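Long-range contacts in sensory box/response regulator (PDB 5YRP), which carries an EAL domain, a TIM-barrel-like fold with a bound magnesium ion, and probably serves in bacterial signalling: residues 9-14 / 222-227; 204-209 / 226-231. All coordinates share one frame; numbering follows the deposited sequence.

Contact 1: 9-14 / 222-227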
ATOM      1  N   HIS A   9      12.104  16.484 -21.236  1.00 60.14           N
ATOM      2  CA  HIS A   9      13.038  16.596 -20.126  1.00 60.47           C
ATOM      3  C   HIS A   9      13.367  15.167 -19.757  1.00 58.79           C
ATOM      4  O   HIS A   9      12.465  14.338 -19.656  1.00 60.40           O
ATOM      5  CB  HIS A   9      12.323  17.287 -18.960  1.00 63.33           C
ATOM      6  CG  HIS A   9      13.227  18.019 -18.021  1.00 65.72           C
ATOM      7  ND1 HIS A   9      12.819  18.414 -16.765  1.00 65.66           N
ATOM      8  CD2 HIS A   9      14.507  18.441 -18.153  1.00 67.91           C
ATOM      9  CE1 HIS A   9      13.806  19.055 -16.165  1.00 67.79           C
ATOM     10  NE2 HIS A   9      14.845  19.080 -16.983  1.00 69.23           N
ATOM     11  N   TYR A  10      14.639  14.851 -19.569  1.00 55.98           N
ATOM     12  CA  TYR A  10      15.015  13.460 -19.336  1.00 53.94           C
ATOM     13  C   TYR A  10      15.766  13.260 -18.035  1.00 52.32           C
ATOM     14  O   TYR A  10      16.867  13.771 -17.858  1.00 50.60           O
ATOM     15  CB  TYR A  10      15.829  12.936 -20.502  1.00 54.71           C
ATOM     16  CG  TYR A  10      15.061  12.887 -21.788  1.00 55.75           C
ATOM     17  CD1 TYR A  10      14.322  11.759 -22.129  1.00 55.46           C
ATOM     18  CD2 TYR A  10      15.069  13.966 -22.665  1.00 55.82           C
ATOM     19  CE1 TYR A  10      13.610  11.703 -23.311  1.00 56.61           C
ATOM     20  CE2 TYR A  10      14.360  13.920 -23.853  1.00 58.05           C
ATOM     21  CZ  TYR A  10      13.631  12.786 -24.171  1.00 58.23           C
ATOM     22  OH  TYR A  10      12.924  12.732 -25.352  1.00 59.60           O
ATOM     23  N   LEU A  11      15.141  12.514 -17.129  1.00 52.79           N
ATOM     24  CA  LEU A  11      15.732  12.175 -15.839  1.00 53.26           C
ATOM     25  C   LEU A  11      16.406  10.817 -15.965  1.00 52.65           C
ATOM     26  O   LEU A  11      15.719   9.799 -16.048  1.00 53.15           O
ATOM     27  CB  LEU A  11      14.645  12.130 -14.759  1.00 54.35           C
ATOM     28  CG  LEU A  11      15.018  11.611 -13.366  1.00 55.35           C
ATOM     29  CD1 LEU A  11      16.256  12.307 -12.817  1.00 56.89           C
ATOM     30  CD2 LEU A  11      13.847  11.793 -12.414  1.00 55.37           C
ATOM     31  N   PRO A  12      17.751  10.791 -15.989  1.00 51.99           N
ATOM     32  CA  PRO A  12      18.414   9.515 -16.205  1.00 51.94           C
ATOM     33  C   PRO A  12      18.394   8.620 -14.978  1.00 52.89           C
ATOM     34  O   PRO A  12      18.376   9.097 -13.840  1.00 51.07           O
ATOM     35  CB  PRO A  12      19.848   9.912 -16.550  1.00 52.16           C
ATOM     36  CG  PRO A  12      20.050  11.203 -15.866  1.00 52.05           C
ATOM     37  CD  PRO A  12      18.717  11.888 -15.803  1.00 52.71           C
ATOM     38  N   GLU A  13      18.400   7.321 -15.246  1.00 55.24           N
ATOM     39  CA  GLU A  13      18.358   6.288 -14.225  1.00 56.46           C
ATOM     40  C   GLU A  13      19.659   5.508 -14.270  1.00 55.43           C
ATOM     41  O   GLU A  13      19.944   4.822 -15.253  1.00 54.79           O
ATOM     42  CB  GLU A  13      17.190   5.349 -14.498  1.00 56.78           C
ATOM     43  CG  GLU A  13      17.090   4.167 -13.555  1.00 56.55           C
ATOM     44  CD  GLU A  13      15.996   3.217 -13.975  1.00 58.64           C
ATOM     45  OE1 GLU A  13      16.191   1.992 -13.853  1.00 59.89           O
ATOM     46  OE2 GLU A  13      14.940   3.694 -14.445  1.00 60.44           O
ATOM     47  N   ILE A  14      20.435   5.599 -13.198  1.00 54.83           N
ATOM     48  CA  ILE A  14      21.771   5.034 -13.201  1.00 56.07           C
ATOM     49  C   ILE A  14      21.911   3.836 -12.270  1.00 55.38           C
ATOM     50  O   ILE A  14      21.133   3.658 -11.340  1.00 54.40           O
ATOM     51  CB  ILE A  14      22.829   6.096 -12.835  1.00 57.00           C
ATOM     52  CG1 ILE A  14      22.691   6.535 -11.377  1.00 58.34           C
ATOM     53  CG2 ILE A  14      22.710   7.302 -13.758  1.00 56.83           C
ATOM     54  CD1 ILE A  14      23.942   7.199 -10.845  1.00 60.19           C
ATOM     55  N   ARG A 222      19.582   0.224  -8.959  1.00 57.42           N
ATOM     56  CA  ARG A 222      19.058   1.193  -9.928  1.00 54.50           C
ATOM     57  C   ARG A 222      18.391   2.348  -9.200  1.00 52.90           C
ATOM     58  O   ARG A 222      17.645   2.136  -8.246  1.00 53.88           O
ATOM     59  CB  ARG A 222      18.028   0.541 -10.847  1.00 54.47           C
ATOM     60  CG  ARG A 222      18.519  -0.691 -11.581  1.00 54.43           C
ATOM     61  CD  ARG A 222      17.390  -1.361 -12.345  1.00 55.16           C
ATOM     62  NE  ARG A 222      17.831  -1.812 -13.665  1.00 56.99           N
ATOM     63  CZ  ARG A 222      17.718  -1.114 -14.799  1.00 58.18           C
ATOM     64  NH1 ARG A 222      17.167   0.097 -14.821  1.00 57.81           N
ATOM     65  NH2 ARG A 222      18.161  -1.637 -15.938  1.00 59.44           N
ATOM     66  N   ALA A 223      18.638   3.568  -9.660  1.00 52.21           N
ATOM     67  CA  ALA A 223      18.077   4.747  -9.005  1.00 52.27           C
ATOM     68  C   ALA A 223      18.052   6.005  -9.877  1.00 52.39           C
ATOM     69  O   ALA A 223      18.784   6.117 -10.862  1.00 50.29           O
ATOM     70  CB  ALA A 223      18.828   5.027  -7.716  1.00 51.89           C
ATOM     71  N   GLN A 224      17.179   6.934  -9.486  1.00 53.87           N
ATOM     72  CA  GLN A 224      17.092   8.273 -10.059  1.00 56.01           C
ATOM     73  C   GLN A 224      17.139   9.286  -8.921  1.00 59.09           C
ATOM     74  O   GLN A 224      16.704   8.991  -7.809  1.00 62.00           O
ATOM     75  CB  GLN A 224      15.781   8.456 -10.815  1.00 56.35           C
ATOM     76  CG  GLN A 224      15.482   7.389 -11.850  1.00 57.84           C
ATOM     77  CD  GLN A 224      14.216   7.681 -12.635  1.00 58.91           C
ATOM     78  OE1 GLN A 224      13.564   8.699 -12.419  1.00 59.84           O
ATOM     79  NE2 GLN A 224      13.859   6.784 -13.547  1.00 59.77           N
ATOM     80  N   GLY A 225      17.655  10.481  -9.192  1.00 61.62           N
ATOM     81  CA  GLY A 225      17.708  11.533  -8.174  1.00 63.60           C
ATOM     82  C   GLY A 225      18.619  12.693  -8.524  1.00 64.62           C
ATOM     83  O   GLY A 225      19.528  12.548  -9.341  1.00 64.02           O
ATOM     84  N   PHE A 226      18.379  13.840  -7.887  1.00 66.70           N
ATOM     85  CA  PHE A 226      19.188  15.047  -8.112  1.00 68.92           C
ATOM     86  C   PHE A 226      20.663  14.805  -7.781  1.00 64.74           C
ATOM     87  O   PHE A 226      21.551  15.346  -8.440  1.00 62.13           O
ATOM     88  CB  PHE A 226      18.667  16.240  -7.288  1.00 73.24           C
ATOM     89  CG  PHE A 226      17.287  16.726  -7.687  1.00 79.19           C
ATOM     90  CD1 PHE A 226      16.948  16.939  -9.024  1.00 81.20           C
ATOM     91  CD2 PHE A 226      16.332  17.012  -6.712  1.00 82.36           C
ATOM     92  CE1 PHE A 226      15.683  17.395  -9.376  1.00 81.46           C
ATOM     93  CE2 PHE A 226      15.067  17.471  -7.061  1.00 83.02           C
ATOM     94  CZ  PHE A 226      14.743  17.663  -8.394  1.00 81.79           C
ATOM     95  N   LEU A 227      20.907  13.992  -6.757  1.00 62.18           N
ATOM     96  CA  LEU A 227      22.260  13.600  -6.363  1.00 61.18           C
ATOM     97  C   LEU A 227      22.965  12.806  -7.458  1.00 59.03           C
ATOM     98  O   LEU A 227      24.149  13.003  -7.714  1.00 57.41           O
ATOM     99  CB  LEU A 227      22.203  12.742  -5.103  1.00 61.49           C
ATOM    100  CG  LEU A 227      23.553  12.345  -4.500  1.00 62.19           C
ATOM    101  CD1 LEU A 227      24.133  13.490  -3.686  1.00 62.91           C
ATOM    102  CD2 LEU A 227      23.404  11.097  -3.646  1.00 61.99           C
TER

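Contact 2: 204-209 / 226-231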
ATOM      1  N   GLU A 204      13.438   6.125  -6.901  1.00 53.44           N
ATOM      2  CA  GLU A 204      13.335   7.510  -7.347  1.00 53.97           C
ATOM      3  C   GLU A 204      13.431   8.460  -6.154  1.00 54.87           C
ATOM      4  O   GLU A 204      13.110   8.093  -5.024  1.00 54.25           O
ATOM      5  CB  GLU A 204      12.044   7.742  -8.141  1.00 54.96           C
ATOM      6  CG  GLU A 204      10.774   7.298  -7.444  1.00 56.46           C
ATOM      7  CD  GLU A 204       9.518   7.748  -8.163  1.00 59.06           C
ATOM      8  OE1 GLU A 204       9.384   7.484  -9.381  1.00 59.34           O
ATOM      9  OE2 GLU A 204       8.653   8.358  -7.499  1.00 61.16           O
ATOM     10  N   GLY A 205      13.896   9.677  -6.423  1.00 56.04           N
ATOM     11  CA  GLY A 205      14.060  10.704  -5.394  1.00 56.13           C
ATOM     12  C   GLY A 205      15.268  10.506  -4.494  1.00 55.50           C
ATOM     13  O   GLY A 205      15.224  10.858  -3.319  1.00 56.95           O
ATOM     14  N   VAL A 206      16.347   9.957  -5.046  1.00 54.54           N
ATOM     15  CA  VAL A 206      17.589   9.764  -4.295  1.00 54.63           C
ATOM     16  C   VAL A 206      18.318  11.099  -4.143  1.00 56.15           C
ATOM     17  O   VAL A 206      19.152  11.472  -4.974  1.00 55.73           O
ATOM     18  CB  VAL A 206      18.503   8.727  -4.968  1.00 55.11           C
ATOM     19  CG1 VAL A 206      19.805   8.569  -4.199  1.00 55.21           C
ATOM     20  CG2 VAL A 206      17.798   7.384  -5.048  1.00 56.20           C
ATOM     21  N   GLU A 207      17.992  11.808  -3.067  1.00 56.83           N
ATOM     22  CA  GLU A 207      18.495  13.157  -2.818  1.00 57.56           C
ATOM     23  C   GLU A 207      19.841  13.146  -2.102  1.00 55.27           C
ATOM     24  O   GLU A 207      20.677  14.011  -2.327  1.00 54.79           O
ATOM     25  CB  GLU A 207      17.494  13.939  -1.968  1.00 61.23           C
ATOM     26  CG  GLU A 207      16.078  13.988  -2.530  1.00 65.34           C
ATOM     27  CD  GLU A 207      15.949  14.878  -3.750  1.00 69.10           C
ATOM     28  OE1 GLU A 207      16.405  16.037  -3.673  1.00 74.11           O
ATOM     29  OE2 GLU A 207      15.378  14.426  -4.773  1.00 68.90           O
ATOM     30  N   THR A 208      20.040  12.171  -1.231  1.00 55.04           N
ATOM     31  CA  THR A 208      21.208  12.147  -0.363  1.00 56.34           C
ATOM     32  C   THR A 208      21.985  10.862  -0.533  1.00 56.65           C
ATOM     33  O   THR A 208      21.410   9.823  -0.838  1.00 54.41           O
ATOM     34  CB  THR A 208      20.800  12.262   1.113  1.00 57.84           C
ATOM     35  OG1 THR A 208      20.047  11.104   1.497  1.00 59.16           O
ATOM     36  CG2 THR A 208      19.960  13.514   1.342  1.00 57.96           C
ATOM     37  N   GLU A 209      23.296  10.944  -0.334  1.00 60.37           N
ATOM     38  CA  GLU A 209      24.168   9.764  -0.407  1.00 63.55           C
ATOM     39  C   GLU A 209      23.864   8.794   0.733  1.00 61.21           C
ATOM     40  O   GLU A 209      24.083   7.590   0.608  1.00 59.71           O
ATOM     41  CB  GLU A 209      25.661  10.142  -0.426  1.00 67.98           C
ATOM     42  CG  GLU A 209      26.210  10.795   0.838  1.00 72.95           C
ATOM     43  CD  GLU A 209      26.096  12.315   0.830  1.00 78.31           C
ATOM     44  OE1 GLU A 209      25.090  12.849   0.305  1.00 81.02           O
ATOM     45  OE2 GLU A 209      27.016  12.978   1.359  1.00 80.89           O
ATOM     46  N   PHE A 226      18.379  13.840  -7.887  1.00 66.70           N
ATOM     47  CA  PHE A 226      19.188  15.047  -8.112  1.00 68.92           C
ATOM     48  C   PHE A 226      20.663  14.805  -7.781  1.00 64.74           C
ATOM     49  O   PHE A 226      21.551  15.346  -8.440  1.00 62.13           O
ATOM     50  CB  PHE A 226      18.667  16.240  -7.288  1.00 73.24           C
ATOM     51  CG  PHE A 226      17.287  16.726  -7.687  1.00 79.19           C
ATOM     52  CD1 PHE A 226      16.948  16.939  -9.024  1.00 81.20           C
ATOM     53  CD2 PHE A 226      16.332  17.012  -6.712  1.00 82.36           C
ATOM     54  CE1 PHE A 226      15.683  17.395  -9.376  1.00 81.46           C
ATOM     55  CE2 PHE A 226      15.067  17.471  -7.061  1.00 83.02           C
ATOM     56  CZ  PHE A 226      14.743  17.663  -8.394  1.00 81.79           C
ATOM     57  N   LEU A 227      20.907  13.992  -6.757  1.00 62.18           N
ATOM     58  CA  LEU A 227      22.260  13.600  -6.363  1.00 61.18           C
ATOM     59  C   LEU A 227      22.965  12.806  -7.458  1.00 59.03           C
ATOM     60  O   LEU A 227      24.149  13.003  -7.714  1.00 57.41           O
ATOM     61  CB  LEU A 227      22.203  12.742  -5.103  1.00 61.49           C
ATOM     62  CG  LEU A 227      23.553  12.345  -4.500  1.00 62.19           C
ATOM     63  CD1 LEU A 227      24.133  13.490  -3.686  1.00 62.91           C
ATOM     64  CD2 LEU A 227      23.404  11.097  -3.646  1.00 61.99           C
ATOM     65  N   LEU A 228      22.225  11.894  -8.078  1.00 57.83           N
ATOM     66  CA  LEU A 228      22.759  11.021  -9.118  1.00 57.80           C
ATOM     67  C   LEU A 228      22.911  11.783 -10.431  1.00 58.43           C
ATOM     68  O   LEU A 228      23.986  11.803 -11.035  1.00 58.64           O
ATOM     69  CB  LEU A 228      21.834   9.819  -9.314  1.00 58.17           C
ATOM     70  CG  LEU A 228      21.898   8.708  -8.258  1.00 59.18           C
ATOM     71  CD1 LEU A 228      21.909   9.229  -6.829  1.00 60.99           C
ATOM     72  CD2 LEU A 228      20.743   7.741  -8.446  1.00 58.88           C
ATOM     73  N   SER A 229      21.819  12.400 -10.866  1.00 58.05           N
ATOM     74  CA  SER A 229      21.832  13.251 -12.044  1.00 57.50           C
ATOM     75  C   SER A 229      20.553  14.063 -12.151  1.00 58.93           C
ATOM     76  O   SER A 229      19.457  13.547 -11.941  1.00 58.88           O
ATOM     77  CB  SER A 229      21.995  12.419 -13.307  1.00 57.90           C
ATOM     78  OG  SER A 229      21.738  13.211 -14.452  1.00 57.96           O
ATOM     79  N   LYS A 230      20.708  15.333 -12.511  1.00 62.07           N
ATOM     80  CA  LYS A 230      19.576  16.243 -12.679  1.00 63.28           C
ATOM     81  C   LYS A 230      18.820  15.857 -13.946  1.00 61.68           C
ATOM     82  O   LYS A 230      19.373  15.170 -14.811  1.00 62.69           O
ATOM     83  CB  LYS A 230      20.042  17.702 -12.809  1.00 66.89           C
ATOM     84  CG  LYS A 230      21.072  18.176 -11.788  1.00 70.33           C
ATOM     85  CD  LYS A 230      20.474  18.374 -10.401  1.00 73.31           C
ATOM     86  CE  LYS A 230      21.549  18.676  -9.363  1.00 74.87           C
ATOM     87  NZ  LYS A 230      22.279  19.950  -9.628  1.00 76.83           N
ATOM     88  N   PRO A 231      17.552  16.285 -14.065  1.00 59.37           N
ATOM     89  CA  PRO A 231      16.857  16.102 -15.338  1.00 58.06           C
ATOM     90  C   PRO A 231      17.418  17.017 -16.428  1.00 56.67           C
ATOM     91  O   PRO A 231      17.569  18.220 -16.209  1.00 55.09           O
ATOM     92  CB  PRO A 231      15.407  16.465 -15.006  1.00 58.23           C
ATOM     93  CG  PRO A 231      15.289  16.293 -13.535  1.00 59.21           C
ATOM     94  CD  PRO A 231      16.628  16.682 -12.989  1.00 59.45           C
TER

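Contact 1: 9-14 / 222-227
The carbonyl oxygen A223 O takes the backbone N-H of I14 at 2.9 Å and is also approached by the CA-H of E13, with 3.4 Å from E13 CA to A223 O. A second bond, from A223 N to I14 O at 3.0 Å, completes the antiparallel hydrogen-bonded pair, and R222 CA adds a weaker CA-H...O contact to I14 O. This pairing joins strand 222-223, the last of the sheet, to strand 7-15, the first, and so closes the barrel of the EAL fold, in which the first strand runs against its neighbours on both sides. E13 stretches out with CG anti to the backbone N (chi1 176°), which carries its carboxylate to the guanidinium of R222. OE1 of E13 meets NH1 of R222 in a salt bridge at the guanidinium edge, the two planes standing 79° apart; the modelled separation is too short to be trusted. OE2 of the same carboxylate pairs with R83, so this buried acid lies between two arginines. Q224 directs its CB toward segment 9-14: Q224 CG lies 3.8 Å from E13 CB, and Q224 CB lies 4.1 Å from L11 CG, the aliphatic part of the side chain packing obliquely over both residues.

Contact 2: 204-209 / 226-231
The CA atoms of the two irregular segments come nearest at E207 and L227, 5.2 Å apart, and no hydrogen bond joins the segments. V206 is the centre of an inverse gamma turn, while 226-228 take helical backbone angles without the regular bonds. L227 makes the largest share of the contact: its CB faces two carbonyl oxygens, V206 O at 3.3 Å and E207 O at 3.4 Å. With CG anti to the backbone N (chi1 -175°), L227 carries CD2 past the carbonyl of E207 to T208 and E209, with L227 CD2 3.3 Å from E209 N. Beside it, CG1 of V206 touches CD1 of L228 obliquely at 3.4 Å; V206 also packs on A212 and L215 of helix 209-218. The bend of E207 at chi2 (-72°) brings its carboxylate alongside F226. Both its oxygens face F226 CD2, OE1 at 3.2 Å near the ring plane and OE2 at 3.4 Å, with carboxylate and ring almost perpendicular, at 88°. T208 is the N-cap of helix 209-218, its OG1 bonded to A211 N. The arrangement joins the loops that follow strands 200-203 and 222-223, neighbouring beta-alpha loops at the C-terminal end of a TIM-like barrel.

Contacts 1 and 2 lie side by side, their centres 6 Å apart, and share F226 and L227, in the loop that follows strand 222-223. A probable hydrogen bond from V206 N to Q224 O, 2.9 Å long, ties them together, and A223 CB packs 3.4 Å from L228 CD2; P12 also touches S229. The magnesium ion, held by E25, N85, E117 and D147, is nearer to contact 1: the Q224 side chain is about 6 Å from it and touches the ligand E25. In contact 2 the F226 side chain stays about 13 Å from the metal, although E204, at the start of segment 204-209, comes close to the ligand D147.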